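Local coordinates for Slr1438 protein (Synechocystis sp., PDB 3K25) that has no established function but is an aldose 1-epimerase relative that may bind carbohydrate and perhaps acts as an isomerase, at residues Leu114-Asn119 and Phe128-Val133; Asp154-Phe159 and Leu269-Pro274; Leu177-Asn182 and Leu240-Val245; Tyr184-Thr189 and Leu206-Thr211. All blocks are in the same frame, centred on the assembly; numbering follows the deposited sequence.

Contact 1 (Leu114-Asn119 and Phe128-Val133); sequences LRLSHN and FAFELV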
loop_
_atom_site.group_PDB
_atom_site.type_symbol
_atom_site.label_atom_id
_atom_site.label_comp_id
_atom_site.label_asym_id
_atom_site.label_seq_id
_atom_site.Cartn_x
_atom_site.Cartn_y
_atom_site.Cartn_z
ATOM N N LEU A 114 -10.314 9.038 -6.181
ATOM C CA LEU A 114 -11.186 8.321 -5.258
ATOM C C LEU A 114 -11.297 8.959 -3.885
ATOM O O LEU A 114 -10.373 9.622 -3.407
ATOM C CB LEU A 114 -10.684 6.892 -5.089
ATOM C CG LEU A 114 -10.442 6.122 -6.382
ATOM C CD1 LEU A 114 -10.007 4.705 -6.039
ATOM C CD2 LEU A 114 -11.720 6.103 -7.215
ATOM N N ARG A 115 -12.427 8.714 -3.233
ATOM C CA ARG A 115 -12.673 9.278 -1.918
ATOM C C ARG A 115 -13.166 8.277 -0.886
ATOM O O ARG A 115 -14.050 7.444 -1.155
ATOM C CB ARG A 115 -13.685 10.417 -2.031
ATOM C CG ARG A 115 -14.334 10.832 -0.720
ATOM C CD ARG A 115 -15.322 11.967 -0.973
ATOM N NE ARG A 115 -15.906 12.483 0.259
ATOM C CZ ARG A 115 -17.020 12.024 0.812
ATOM N NH1 ARG A 115 -17.695 11.031 0.239
ATOM N NH2 ARG A 115 -17.456 12.559 1.943
ATOM N N LEU A 116 -12.575 8.376 0.299
ATOM C CA LEU A 116 -12.952 7.543 1.428
ATOM C C LEU A 116 -13.255 8.456 2.601
ATOM O O LEU A 116 -12.381 9.174 3.101
ATOM C CB LEU A 116 -11.838 6.581 1.809
ATOM C CG LEU A 116 -12.203 5.745 3.040
ATOM C CD1 LEU A 116 -13.625 5.189 2.904
ATOM C CD2 LEU A 116 -11.175 4.626 3.199
ATOM N N SER A 117 -14.507 8.423 3.029
ATOM C CA SER A 117 -14.969 9.248 4.125
ATOM C C SER A 117 -15.295 8.434 5.355
ATOM O O SER A 117 -15.723 7.276 5.276
ATOM C CB SER A 117 -16.227 10.020 3.712
ATOM O OG SER A 117 -16.806 10.683 4.826
ATOM N N HIS A 118 -15.104 9.066 6.499
ATOM C CA HIS A 118 -15.425 8.431 7.759
ATOM C C HIS A 118 -16.946 8.184 7.794
ATOM O O HIS A 118 -17.696 8.728 6.976
ATOM C CB HIS A 118 -15.015 9.366 8.900
ATOM C CG HIS A 118 -15.735 10.681 8.890
ATOM N ND1 HIS A 118 -16.996 10.845 9.424
ATOM C CD2 HIS A 118 -15.383 11.885 8.381
ATOM C CE1 HIS A 118 -17.389 12.093 9.243
ATOM N NE2 HIS A 118 -16.428 12.745 8.614
ATOM N N ASN A 119 -17.380 7.334 8.724
ATOM C CA ASN A 119 -18.796 7.047 8.931
ATOM C C ASN A 119 -19.022 6.502 10.353
ATOM O O ASN A 119 -18.070 6.343 11.117
ATOM C CB ASN A 119 -19.341 6.081 7.860
ATOM C CG ASN A 119 -18.814 4.663 7.996
ATOM O OD1 ASN A 119 -18.395 4.226 9.069
ATOM N ND2 ASN A 119 -18.866 3.923 6.899
ATOM N N PHE A 128 -12.389 9.959 14.719
ATOM C CA PHE A 128 -11.943 11.168 14.028
ATOM C C PHE A 128 -12.645 11.304 12.685
ATOM O O PHE A 128 -12.718 10.348 11.912
ATOM C CB PHE A 128 -10.428 11.144 13.840
ATOM C CG PHE A 128 -9.668 11.024 15.126
ATOM C CD1 PHE A 128 -9.403 12.149 15.900
ATOM C CD2 PHE A 128 -9.234 9.781 15.572
ATOM C CE1 PHE A 128 -8.712 12.046 17.103
ATOM C CE2 PHE A 128 -8.542 9.661 16.774
ATOM C CZ PHE A 128 -8.278 10.802 17.546
ATOM N N ALA A 129 -13.160 12.498 12.419
ATOM C CA ALA A 129 -13.882 12.778 11.180
ATOM C C ALA A 129 -12.941 12.929 9.989
ATOM O O ALA A 129 -12.815 14.021 9.412
ATOM C CB ALA A 129 -14.710 14.052 11.353
ATOM N N PHE A 130 -12.308 11.828 9.602
ATOM C CA PHE A 130 -11.359 11.849 8.493
ATOM C C PHE A 130 -11.993 11.833 7.107
ATOM O O PHE A 130 -13.121 11.377 6.915
ATOM C CB PHE A 130 -10.398 10.651 8.603
ATOM C CG PHE A 130 -10.974 9.359 8.084
ATOM C CD1 PHE A 130 -10.932 9.065 6.719
ATOM C CD2 PHE A 130 -11.611 8.474 8.945
ATOM C CE1 PHE A 130 -11.526 7.908 6.214
ATOM C CE2 PHE A 130 -12.210 7.310 8.466
ATOM C CZ PHE A 130 -12.172 7.021 7.092
ATOM N N GLU A 131 -11.239 12.335 6.140
ATOM C CA GLU A 131 -11.661 12.319 4.747
ATOM C C GLU A 131 -10.406 12.190 3.888
ATOM O O GLU A 131 -9.501 13.021 3.957
ATOM C CB GLU A 131 -12.447 13.575 4.348
ATOM C CG GLU A 131 -13.108 13.387 2.977
ATOM C CD GLU A 131 -14.185 14.411 2.658
ATOM O OE1 GLU A 131 -13.826 15.577 2.416
ATOM O OE2 GLU A 131 -15.388 14.047 2.649
ATOM N N LEU A 132 -10.359 11.134 3.088
ATOM C CA LEU A 132 -9.218 10.884 2.226
ATOM C C LEU A 132 -9.597 10.956 0.761
ATOM O O LEU A 132 -10.615 10.400 0.357
ATOM C CB LEU A 132 -8.651 9.486 2.500
ATOM C CG LEU A 132 -7.712 9.183 3.666
ATOM C CD1 LEU A 132 -8.104 9.945 4.913
ATOM C CD2 LEU A 132 -7.748 7.671 3.906
ATOM N N VAL A 133 -8.786 11.655 -0.025
ATOM C CA VAL A 133 -8.998 11.724 -1.464
ATOM C C VAL A 133 -7.646 11.356 -2.059
ATOM O O VAL A 133 -6.654 12.061 -1.864
ATOM C CB VAL A 133 -9.415 13.136 -1.971
ATOM C CG1 VAL A 133 -10.812 13.499 -1.473
ATOM C CG2 VAL A 133 -8.414 14.159 -1.521
#
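Arg115 grips Glu131 side-on, NE and NH2 both turned to the single oxygen OE2. The salt bridge measures 2.6 Å from Arg115 NH2 to Glu131 OE2 and 2.9 Å from Arg115 NE to the same atom. OE2 lies near the guanidinium plane, at its edge, while the carboxylate is turned 71° against that plane. With CG anti to the backbone N (chi1 163°) and the chain extended to NE, Arg115 stands off the sheet and leans toward Glu131, the partner of Ser117 two residues on. The charges are further tied by a second salt bridge, from Arg115 NH1 to Glu100.

Beneath them is an antiparallel ladder, part of the sheet that runs from strand 100-105 to strand 176-178 in a beta-sandwich of the galactose mutarotase type. Leu116 and Leu132 form its hydrogen-bonded pair: Leu116 N to Leu132 O and Leu132 N to Leu116 O are both 2.8 Å and nearly straight. Arg115-Val133 and Ser117-Glu131 are the flanking non-hydrogen-bonded pairs, which places the polar side chains of Arg115, Ser117 and Glu131 on one face and the two leucines on the other.

Packing takes over toward the leucine face and the end of the strand. Leu116 CG sits at the edge of the Phe130 ring, 3.9 Å from CE1, and Phe68 meets that ring edge-to-face. Where the strands give way to loop, His118 CB stands over the Phe130 ring, 3.9 Å from its centroid and 29° off the normal.

Contact 2 (Asp154-Phe159 and Leu269-Pro274); sequences DQRMPF and LAWVEP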
loop_
_atom_site.group_PDB
_atom_site.type_symbol
_atom_site.label_atom_id
_atom_site.label_comp_id
_atom_site.label_asym_id
_atom_site.label_seq_id
_atom_site.Cartn_x
_atom_site.Cartn_y
_atom_site.Cartn_z
ATOM N N ASP A 154 -13.296 18.379 15.077
ATOM C CA ASP A 154 -12.842 19.450 15.962
ATOM C C ASP A 154 -11.581 19.211 16.803
ATOM O O ASP A 154 -11.205 20.062 17.600
ATOM C CB ASP A 154 -14.000 19.872 16.877
ATOM C CG ASP A 154 -14.427 18.770 17.826
ATOM O OD1 ASP A 154 -14.478 17.593 17.403
ATOM O OD2 ASP A 154 -14.724 19.081 18.999
ATOM N N GLN A 155 -10.917 18.077 16.651
ATOM C CA GLN A 155 -9.703 17.873 17.426
ATOM C C GLN A 155 -8.636 17.144 16.633
ATOM O O GLN A 155 -8.945 16.422 15.688
ATOM C CB GLN A 155 -10.008 17.128 18.725
ATOM C CG GLN A 155 -10.788 15.849 18.560
ATOM C CD GLN A 155 -10.889 15.084 19.866
ATOM O OE1 GLN A 155 -11.241 15.651 20.902
ATOM N NE2 GLN A 155 -10.584 13.788 19.825
ATOM N N ARG A 156 -7.377 17.355 17.012
ATOM C CA ARG A 156 -6.239 16.727 16.344
ATOM C C ARG A 156 -6.499 15.258 16.034
ATOM O O ARG A 156 -7.125 14.539 16.819
ATOM C CB ARG A 156 -4.991 16.818 17.210
ATOM C CG ARG A 156 -4.724 18.180 17.770
ATOM C CD ARG A 156 -3.395 18.181 18.468
ATOM N NE ARG A 156 -2.292 18.074 17.517
ATOM C CZ ARG A 156 -1.310 17.184 17.608
ATOM N NH1 ARG A 156 -1.293 16.308 18.603
ATOM N NH2 ARG A 156 -0.326 17.187 16.718
HETATM N N MSE A 157 -5.997 14.811 14.889
HETATM C CA MSE A 157 -6.193 13.436 14.470
HETATM C C MSE A 157 -4.864 12.728 14.272
HETATM O O MSE A 157 -4.073 13.092 13.403
HETATM C CB MSE A 157 -6.997 13.405 13.172
HETATM C CG MSE A 157 -7.249 12.018 12.623
HETATM SE SE MSE A 157 -8.167 12.083 10.914
HETATM C CE MSE A 157 -6.654 12.613 9.812
ATOM N N PRO A 158 -4.584 11.720 15.102
ATOM C CA PRO A 158 -3.318 11.019 14.928
ATOM C C PRO A 158 -3.591 9.953 13.882
ATOM O O PRO A 158 -4.728 9.507 13.747
ATOM C CB PRO A 158 -3.069 10.439 16.313
ATOM C CG PRO A 158 -4.439 10.071 16.755
ATOM C CD PRO A 158 -5.285 11.254 16.313
ATOM N N PHE A 159 -2.578 9.556 13.126
ATOM C CA PHE A 159 -2.792 8.526 12.119
ATOM C C PHE A 159 -1.506 8.002 11.497
ATOM O O PHE A 159 -0.423 8.556 11.670
ATOM C CB PHE A 159 -3.688 9.049 10.988
ATOM C CG PHE A 159 -2.945 9.851 9.963
ATOM C CD1 PHE A 159 -2.659 11.201 10.186
ATOM C CD2 PHE A 159 -2.458 9.237 8.799
ATOM C CE1 PHE A 159 -1.893 11.934 9.264
ATOM C CE2 PHE A 159 -1.688 9.956 7.871
ATOM C CZ PHE A 159 -1.404 11.308 8.102
ATOM N N LEU A 269 4.587 8.955 14.412
ATOM C CA LEU A 269 3.148 9.128 14.309
ATOM C C LEU A 269 2.881 10.468 13.616
ATOM O O LEU A 269 3.715 11.366 13.668
ATOM C CB LEU A 269 2.511 9.103 15.702
ATOM C CG LEU A 269 0.989 9.239 15.749
ATOM C CD1 LEU A 269 0.357 8.125 14.930
ATOM C CD2 LEU A 269 0.494 9.196 17.188
ATOM N N ALA A 270 1.735 10.600 12.957
ATOM C CA ALA A 270 1.400 11.839 12.258
ATOM C C ALA A 270 0.057 12.408 12.709
ATOM O O ALA A 270 -0.824 11.676 13.177
ATOM C CB ALA A 270 1.386 11.597 10.742
ATOM N N TRP A 271 -0.099 13.720 12.551
ATOM C CA TRP A 271 -1.321 14.388 12.962
ATOM C C TRP A 271 -1.860 15.343 11.909
ATOM O O TRP A 271 -1.123 15.811 11.035
ATOM C CB TRP A 271 -1.097 15.177 14.255
ATOM C CG TRP A 271 -0.666 14.360 15.456
ATOM C CD1 TRP A 271 0.594 13.910 15.737
ATOM C CD2 TRP A 271 -1.507 13.885 16.520
ATOM N NE1 TRP A 271 0.589 13.186 16.905
ATOM C CE2 TRP A 271 -0.687 13.154 17.406
ATOM C CE3 TRP A 271 -2.872 14.010 16.809
ATOM C CZ2 TRP A 271 -1.187 12.548 18.557
ATOM C CZ3 TRP A 271 -3.368 13.407 17.952
ATOM C CH2 TRP A 271 -2.527 12.684 18.812
ATOM N N VAL A 272 -3.160 15.617 12.007
ATOM C CA VAL A 272 -3.857 16.544 11.122
ATOM C C VAL A 272 -4.710 17.435 12.025
ATOM O O VAL A 272 -5.633 16.961 12.695
ATOM C CB VAL A 272 -4.805 15.827 10.119
ATOM C CG1 VAL A 272 -5.507 16.871 9.250
ATOM C CG2 VAL A 272 -4.027 14.848 9.235
ATOM N N GLU A 273 -4.395 18.724 12.052
ATOM C CA GLU A 273 -5.136 19.652 12.882
ATOM C C GLU A 273 -6.594 19.720 12.453
ATOM O O GLU A 273 -6.932 19.435 11.302
ATOM C CB GLU A 273 -4.505 21.034 12.801
ATOM C CG GLU A 273 -3.015 21.044 13.090
ATOM C CD GLU A 273 -2.646 20.255 14.332
ATOM O OE1 GLU A 273 -3.364 20.372 15.351
ATOM O OE2 GLU A 273 -1.628 19.527 14.286
ATOM N N PRO A 274 -7.481 20.110 13.381
ATOM C CA PRO A 274 -8.924 20.229 13.140
ATOM C C PRO A 274 -9.242 21.037 11.894
ATOM O O PRO A 274 -8.582 22.036 11.616
ATOM C CB PRO A 274 -9.432 20.935 14.392
ATOM C CG PRO A 274 -8.449 20.526 15.443
ATOM C CD PRO A 274 -7.131 20.601 14.727
#
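The indole of Trp271 is sandwiched, with the Arg156 guanidinium on one face and the Pro158 ring on the other. Arg156 lies nearly flat upon it: the planes are 23° apart, and CZ stands 3.8 Å from the centroid of the five-membered ring in a cation-pi contact. On the far face Pro158 CB sits 3.3 Å from the centroid of the six-membered ring, 10° off its normal, a CH-pi contact. At the guanidinium edge, near its plane, Glu273 OE1 takes a weak bond of 3.3 Å from Arg156 NE. A bend at chi3 (70°) turns the arginine end back over the indole.

Beneath this layer strands 157-168 and 270-272 pair antiparallel, Met157 with Val272 and Phe159 with Ala270 hydrogen-bonded. On their buried face CE of Met157, modelled as selenomethionine, lies 3.5 Å from Val272 CG2, and Phe159 CE1 is 3.6 Å from both that methyl and Ala270 CB. A leucine in place of Trp271 would probably leave the guanidinium without its flat support and Pro158 CB without the indole face it packs on.

The chemistry differs by face: dispersion fills the buried side, whereas the outer one combines CH-pi packing, a stacked cation and the weak Arg156-Glu273 salt bridge.

Contact 3 (Leu177-Asn182 and Leu240-Val245); sequences LAIPAN and LVLWTV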
loop_
_atom_site.group_PDB
_atom_site.type_symbol
_atom_site.label_atom_id
_atom_site.label_comp_id
_atom_site.label_asym_id
_atom_site.label_seq_id
_atom_site.Cartn_x
_atom_site.Cartn_y
_atom_site.Cartn_z
ATOM N N LEU A 177 19.096 -5.425 -4.337
ATOM C CA LEU A 177 18.371 -4.502 -3.461
ATOM C C LEU A 177 19.083 -3.169 -3.227
ATOM O O LEU A 177 20.291 -3.041 -3.417
ATOM C CB LEU A 177 18.075 -5.156 -2.106
ATOM C CG LEU A 177 16.880 -6.111 -2.063
ATOM C CD1 LEU A 177 16.585 -6.514 -0.616
ATOM C CD2 LEU A 177 15.665 -5.424 -2.679
ATOM N N ALA A 178 18.311 -2.177 -2.803
ATOM C CA ALA A 178 18.838 -0.851 -2.545
ATOM C C ALA A 178 17.926 -0.143 -1.558
ATOM O O ALA A 178 17.132 0.727 -1.926
ATOM C CB ALA A 178 18.931 -0.061 -3.846
ATOM N N ILE A 179 18.048 -0.543 -0.299
ATOM C CA ILE A 179 17.272 0.028 0.789
ATOM C C ILE A 179 18.214 0.941 1.581
ATOM O O ILE A 179 19.280 0.513 2.007
ATOM C CB ILE A 179 16.743 -1.091 1.680
ATOM C CG1 ILE A 179 15.994 -2.109 0.807
ATOM C CG2 ILE A 179 15.864 -0.514 2.779
ATOM C CD1 ILE A 179 15.635 -3.413 1.515
ATOM N N PRO A 180 17.828 2.213 1.780
ATOM C CA PRO A 180 18.617 3.219 2.508
ATOM C C PRO A 180 18.539 3.146 4.027
ATOM O O PRO A 180 18.026 4.051 4.684
ATOM C CB PRO A 180 18.068 4.528 1.970
ATOM C CG PRO A 180 16.600 4.205 1.842
ATOM C CD PRO A 180 16.588 2.806 1.242
ATOM N N ALA A 181 19.066 2.062 4.574
ATOM C CA ALA A 181 19.089 1.841 6.013
ATOM C C ALA A 181 20.352 1.084 6.393
ATOM O O ALA A 181 21.115 0.656 5.533
ATOM C CB ALA A 181 17.870 1.046 6.438
ATOM N N ASN A 182 20.565 0.905 7.689
ATOM C CA ASN A 182 21.732 0.189 8.167
ATOM C C ASN A 182 21.300 -0.965 9.048
ATOM O O ASN A 182 22.094 -1.843 9.373
ATOM C CB ASN A 182 22.649 1.135 8.947
ATOM C CG ASN A 182 23.332 2.159 8.050
ATOM O OD1 ASN A 182 23.899 1.813 7.014
ATOM N ND2 ASN A 182 23.290 3.424 8.453
ATOM N N LEU A 240 10.278 1.838 5.876
ATOM C CA LEU A 240 10.252 0.975 4.714
ATOM C C LEU A 240 10.102 -0.470 5.164
ATOM O O LEU A 240 10.899 -0.969 5.966
ATOM C CB LEU A 240 11.539 1.151 3.925
ATOM C CG LEU A 240 11.435 1.378 2.418
ATOM C CD1 LEU A 240 10.086 1.978 2.006
ATOM C CD2 LEU A 240 12.588 2.312 2.037
ATOM N N VAL A 241 9.066 -1.135 4.650
ATOM C CA VAL A 241 8.798 -2.524 5.003
ATOM C C VAL A 241 9.025 -3.466 3.817
ATOM O O VAL A 241 8.725 -3.125 2.669
ATOM C CB VAL A 241 7.337 -2.690 5.515
ATOM C CG1 VAL A 241 6.992 -4.171 5.662
ATOM C CG2 VAL A 241 7.162 -1.970 6.854
ATOM N N LEU A 242 9.568 -4.650 4.096
ATOM C CA LEU A 242 9.811 -5.632 3.044
ATOM C C LEU A 242 9.165 -6.967 3.414
ATOM O O LEU A 242 9.520 -7.571 4.414
ATOM C CB LEU A 242 11.307 -5.792 2.820
ATOM C CG LEU A 242 11.624 -6.618 1.579
ATOM C CD1 LEU A 242 12.857 -6.057 0.886
ATOM C CD2 LEU A 242 11.800 -8.080 1.978
ATOM N N TRP A 243 8.211 -7.410 2.596
ATOM C CA TRP A 243 7.449 -8.647 2.813
ATOM C C TRP A 243 7.665 -9.615 1.652
ATOM O O TRP A 243 7.662 -9.218 0.486
ATOM C CB TRP A 243 5.963 -8.279 2.926
ATOM C CG TRP A 243 4.917 -9.401 3.021
ATOM C CD1 TRP A 243 3.659 -9.403 2.442
ATOM C CD2 TRP A 243 4.968 -10.575 3.835
ATOM N NE1 TRP A 243 2.936 -10.494 2.857
ATOM C CE2 TRP A 243 3.713 -11.231 3.711
ATOM C CE3 TRP A 243 5.944 -11.136 4.662
ATOM C CZ2 TRP A 243 3.418 -12.413 4.384
ATOM C CZ3 TRP A 243 5.647 -12.312 5.333
ATOM C CH2 TRP A 243 4.392 -12.937 5.189
ATOM N N THR A 244 7.855 -10.887 1.971
ATOM C CA THR A 244 8.056 -11.902 0.945
ATOM C C THR A 244 8.060 -13.289 1.570
ATOM O O THR A 244 8.521 -13.466 2.696
ATOM C CB THR A 244 9.380 -11.675 0.178
ATOM O OG1 THR A 244 9.584 -12.746 -0.752
ATOM C CG2 THR A 244 10.553 -11.612 1.136
ATOM N N VAL A 245 7.525 -14.266 0.848
ATOM C CA VAL A 245 7.478 -15.634 1.355
ATOM C C VAL A 245 7.831 -16.662 0.287
ATOM O O VAL A 245 7.589 -16.457 -0.911
ATOM C CB VAL A 245 6.076 -15.996 1.920
ATOM C CG1 VAL A 245 5.643 -14.966 2.951
ATOM C CG2 VAL A 245 5.068 -16.096 0.792
#
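With CG anti to the backbone N (chi1 -170°), Leu242 lifts CD1 from its strand; Ile179, with CG1 anti to the carbonyl carbon and the chain continuing extended (chi2 169°), carries its own CD1 forward to meet it between two layers of the fold. The two methyls are 3.9 Å apart, and the side chains cross at about a right angle.

The end of strand 176-178 and the loop after it pack across on strand 239-245 of another sheet, consistent with a sandwich-like galactose mutarotase fold. This is not strand pairing: no hydrogen bond joins the segments, and the nearest CA atoms, those of Ile179 and Leu240, are 8.1 Å apart. Leu177 CD1 also comes tip to tip with Leu242 CD1, at 4.0 Å, so Leu242 CD1 meets the ends of both Leu177 and Ile179 from one side.

Phe210, from the neighbouring strand, and Tyr195 also touch Ile179, and Leu201 touches Leu242, so the apolar layer extends beyond the two segments. At the other end the chain leaves its strand through an inverse gamma turn centred on Pro180. The proline ring crosses Leu240 at about a right angle, its CD 4.1 Å from Leu240 CD2.

Contact 4 (Tyr184-Thr189 and Leu206-Thr211); sequences YLDQKT and LDLAFT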
loop_
_atom_site.group_PDB
_atom_site.type_symbol
_atom_site.label_atom_id
_atom_site.label_comp_id
_atom_site.label_asym_id
_atom_site.label_seq_id
_atom_site.Cartn_x
_atom_site.Cartn_y
_atom_site.Cartn_z
ATOM N N TYR A 184 17.464 -3.357 10.313
ATOM C CA TYR A 184 16.053 -3.623 10.094
ATOM C C TYR A 184 15.461 -4.353 11.293
ATOM O O TYR A 184 16.175 -4.733 12.219
ATOM C CB TYR A 184 15.822 -4.427 8.805
ATOM C CG TYR A 184 16.387 -5.828 8.785
ATOM C CD1 TYR A 184 17.629 -6.095 8.210
ATOM C CD2 TYR A 184 15.658 -6.900 9.298
ATOM C CE1 TYR A 184 18.125 -7.400 8.142
ATOM C CE2 TYR A 184 16.146 -8.206 9.235
ATOM C CZ TYR A 184 17.378 -8.449 8.655
ATOM O OH TYR A 184 17.855 -9.738 8.582
ATOM N N LEU A 185 14.150 -4.545 11.275
ATOM C CA LEU A 185 13.473 -5.204 12.375
ATOM C C LEU A 185 12.613 -6.365 11.883
ATOM O O LEU A 185 11.601 -6.152 11.214
ATOM C CB LEU A 185 12.603 -4.181 13.101
ATOM C CG LEU A 185 12.014 -4.578 14.447
ATOM C CD1 LEU A 185 11.013 -5.713 14.276
ATOM C CD2 LEU A 185 13.148 -4.974 15.377
ATOM N N ASP A 186 13.019 -7.589 12.216
ATOM C CA ASP A 186 12.268 -8.776 11.818
ATOM C C ASP A 186 10.989 -8.798 12.634
ATOM O O ASP A 186 10.949 -9.348 13.733
ATOM C CB ASP A 186 13.061 -10.048 12.104
ATOM C CG ASP A 186 12.297 -11.301 11.725
ATOM O OD1 ASP A 186 12.146 -11.562 10.513
ATOM O OD2 ASP A 186 11.838 -12.018 12.638
ATOM N N GLN A 187 9.943 -8.198 12.085
ATOM C CA GLN A 187 8.673 -8.119 12.774
ATOM C C GLN A 187 8.146 -9.448 13.278
ATOM O O GLN A 187 7.286 -9.480 14.158
ATOM C CB GLN A 187 7.658 -7.432 11.874
ATOM C CG GLN A 187 7.989 -5.971 11.686
ATOM C CD GLN A 187 7.021 -5.271 10.783
ATOM O OE1 GLN A 187 7.014 -5.495 9.577
ATOM N NE2 GLN A 187 6.186 -4.419 11.358
ATOM N N LYS A 188 8.665 -10.545 12.737
ATOM C CA LYS A 188 8.237 -11.868 13.174
ATOM C C LYS A 188 8.715 -12.100 14.606
ATOM O O LYS A 188 7.916 -12.270 15.527
ATOM C CB LYS A 188 8.829 -12.949 12.269
ATOM C CG LYS A 188 8.429 -12.833 10.810
ATOM C CD LYS A 188 8.979 -13.995 9.970
ATOM C CE LYS A 188 10.508 -14.044 9.988
ATOM N NZ LYS A 188 11.065 -15.084 9.082
ATOM N N THR A 189 10.033 -12.091 14.775
ATOM C CA THR A 189 10.661 -12.314 16.070
ATOM C C THR A 189 10.713 -11.055 16.932
ATOM O O THR A 189 10.534 -11.113 18.147
ATOM C CB THR A 189 12.091 -12.830 15.881
ATOM O OG1 THR A 189 12.880 -11.818 15.244
ATOM C CG2 THR A 189 12.090 -14.079 15.009
ATOM N N LEU A 206 10.503 -13.358 4.884
ATOM C CA LEU A 206 11.212 -12.144 5.260
ATOM C C LEU A 206 10.189 -11.039 5.551
ATOM O O LEU A 206 9.449 -10.610 4.661
ATOM C CB LEU A 206 12.144 -11.715 4.120
ATOM C CG LEU A 206 13.665 -11.833 4.297
ATOM C CD1 LEU A 206 14.041 -13.248 4.679
ATOM C CD2 LEU A 206 14.368 -11.424 3.009
ATOM N N ASP A 207 10.128 -10.590 6.799
ATOM C CA ASP A 207 9.188 -9.541 7.179
ATOM C C ASP A 207 9.986 -8.458 7.882
ATOM O O ASP A 207 9.923 -8.324 9.102
ATOM C CB ASP A 207 8.117 -10.106 8.121
ATOM C CG ASP A 207 6.942 -9.158 8.314
ATOM O OD1 ASP A 207 7.124 -8.049 8.864
ATOM O OD2 ASP A 207 5.821 -9.522 7.909
ATOM N N LEU A 208 10.729 -7.683 7.100
ATOM C CA LEU A 208 11.588 -6.638 7.643
ATOM C C LEU A 208 11.036 -5.206 7.641
ATOM O O LEU A 208 10.466 -4.733 6.650
ATOM C CB LEU A 208 12.935 -6.659 6.909
ATOM C CG LEU A 208 13.615 -8.012 6.624
ATOM C CD1 LEU A 208 13.311 -9.024 7.732
ATOM C CD2 LEU A 208 13.122 -8.549 5.291
ATOM N N ALA A 209 11.231 -4.516 8.765
ATOM C CA ALA A 209 10.787 -3.135 8.911
ATOM C C ALA A 209 11.983 -2.204 9.140
ATOM O O ALA A 209 12.549 -2.164 10.239
ATOM C CB ALA A 209 9.805 -3.020 10.070
ATOM N N PHE A 210 12.376 -1.474 8.098
ATOM C CA PHE A 210 13.473 -0.523 8.197
ATOM C C PHE A 210 12.869 0.809 8.655
ATOM O O PHE A 210 12.362 1.583 7.845
ATOM C CB PHE A 210 14.118 -0.336 6.833
ATOM C CG PHE A 210 14.638 -1.603 6.223
ATOM C CD1 PHE A 210 15.968 -1.978 6.390
ATOM C CD2 PHE A 210 13.809 -2.408 5.449
ATOM C CE1 PHE A 210 16.470 -3.129 5.793
ATOM C CE2 PHE A 210 14.301 -3.563 4.846
ATOM C CZ PHE A 210 15.637 -3.924 5.018
ATOM N N THR A 211 12.911 1.091 9.949
ATOM C CA THR A 211 12.327 2.333 10.429
ATOM C C THR A 211 13.299 3.503 10.506
ATOM O O THR A 211 12.949 4.565 11.033
ATOM C CB THR A 211 11.681 2.139 11.814
ATOM O OG1 THR A 211 12.693 1.806 12.772
ATOM C CG2 THR A 211 10.646 1.017 11.765
#
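Leu185 and Ala209 supply the backbone bonds: Ala209 N gives to Leu185 O at 3.0 Å, while the return bond from Leu185 N is weak. Further along, Gln187 N meets Asp207 O at 3.0 Å, nearly in line with the carbonyl bond.

Among the side chains, the aromatic contacts come from Tyr184, whose chi1 of 65° puts CG between the backbone N and the carbonyl carbon and lays the ring alongside Leu208. Tyr184 CB lies over the Phe210 ring, 3.7 Å from the centroid and 26° off the normal, a CH-pi contact; the two ring planes meet obliquely.

The charged and polar group centres on Asp186, whose OD2 accepts from both Thr189 N and Thr189 OG1, each at 2.8 Å, on the anti side of the carboxylate. A leucine at Asp186 would probably leave both Thr189 donors without their acceptor and set the turn free to shift. Lys188 CG touches Asp207 CB at 3.8 Å, whereas Lys188 NZ bonds to Glu205 O.

A bound phosphate ion, probably from the crystallisation liquor, lies about 6 Å from the Tyr184 side chain. Altogether this is an antiparallel strand pair of the sheet containing strands 183-186, 205-210 and 239-245, its first strand running into a turn closed by an Asx motif.

How the contacts relate
Contacts 1 and 2 sit together, centres 13 Å apart, and touch: Phe128 packs on Met157 and Pro158. Contacts 3 and 4 form a second pair, centres 9 Å apart, in which strands 239-245 and 205-210 are neighbours of one sheet and probably hydrogen-bonded, Leu240 O to Phe210 N and Leu242 N to Leu208 O. Between the pairs the centres are 27 to 30 Å apart. Along the chain contact 1 closes first; contact 2 spans a loop enclosing contact 3, which encloses contact 4. Contacts 2, 3 and 4 reach the sheet containing strands 183-186, 205-210 and 239-245, contacts 1 and 3 that from 100-105 to 176-178. Distant parts of this aldose 1-epimerase family chain thus form one layered fold.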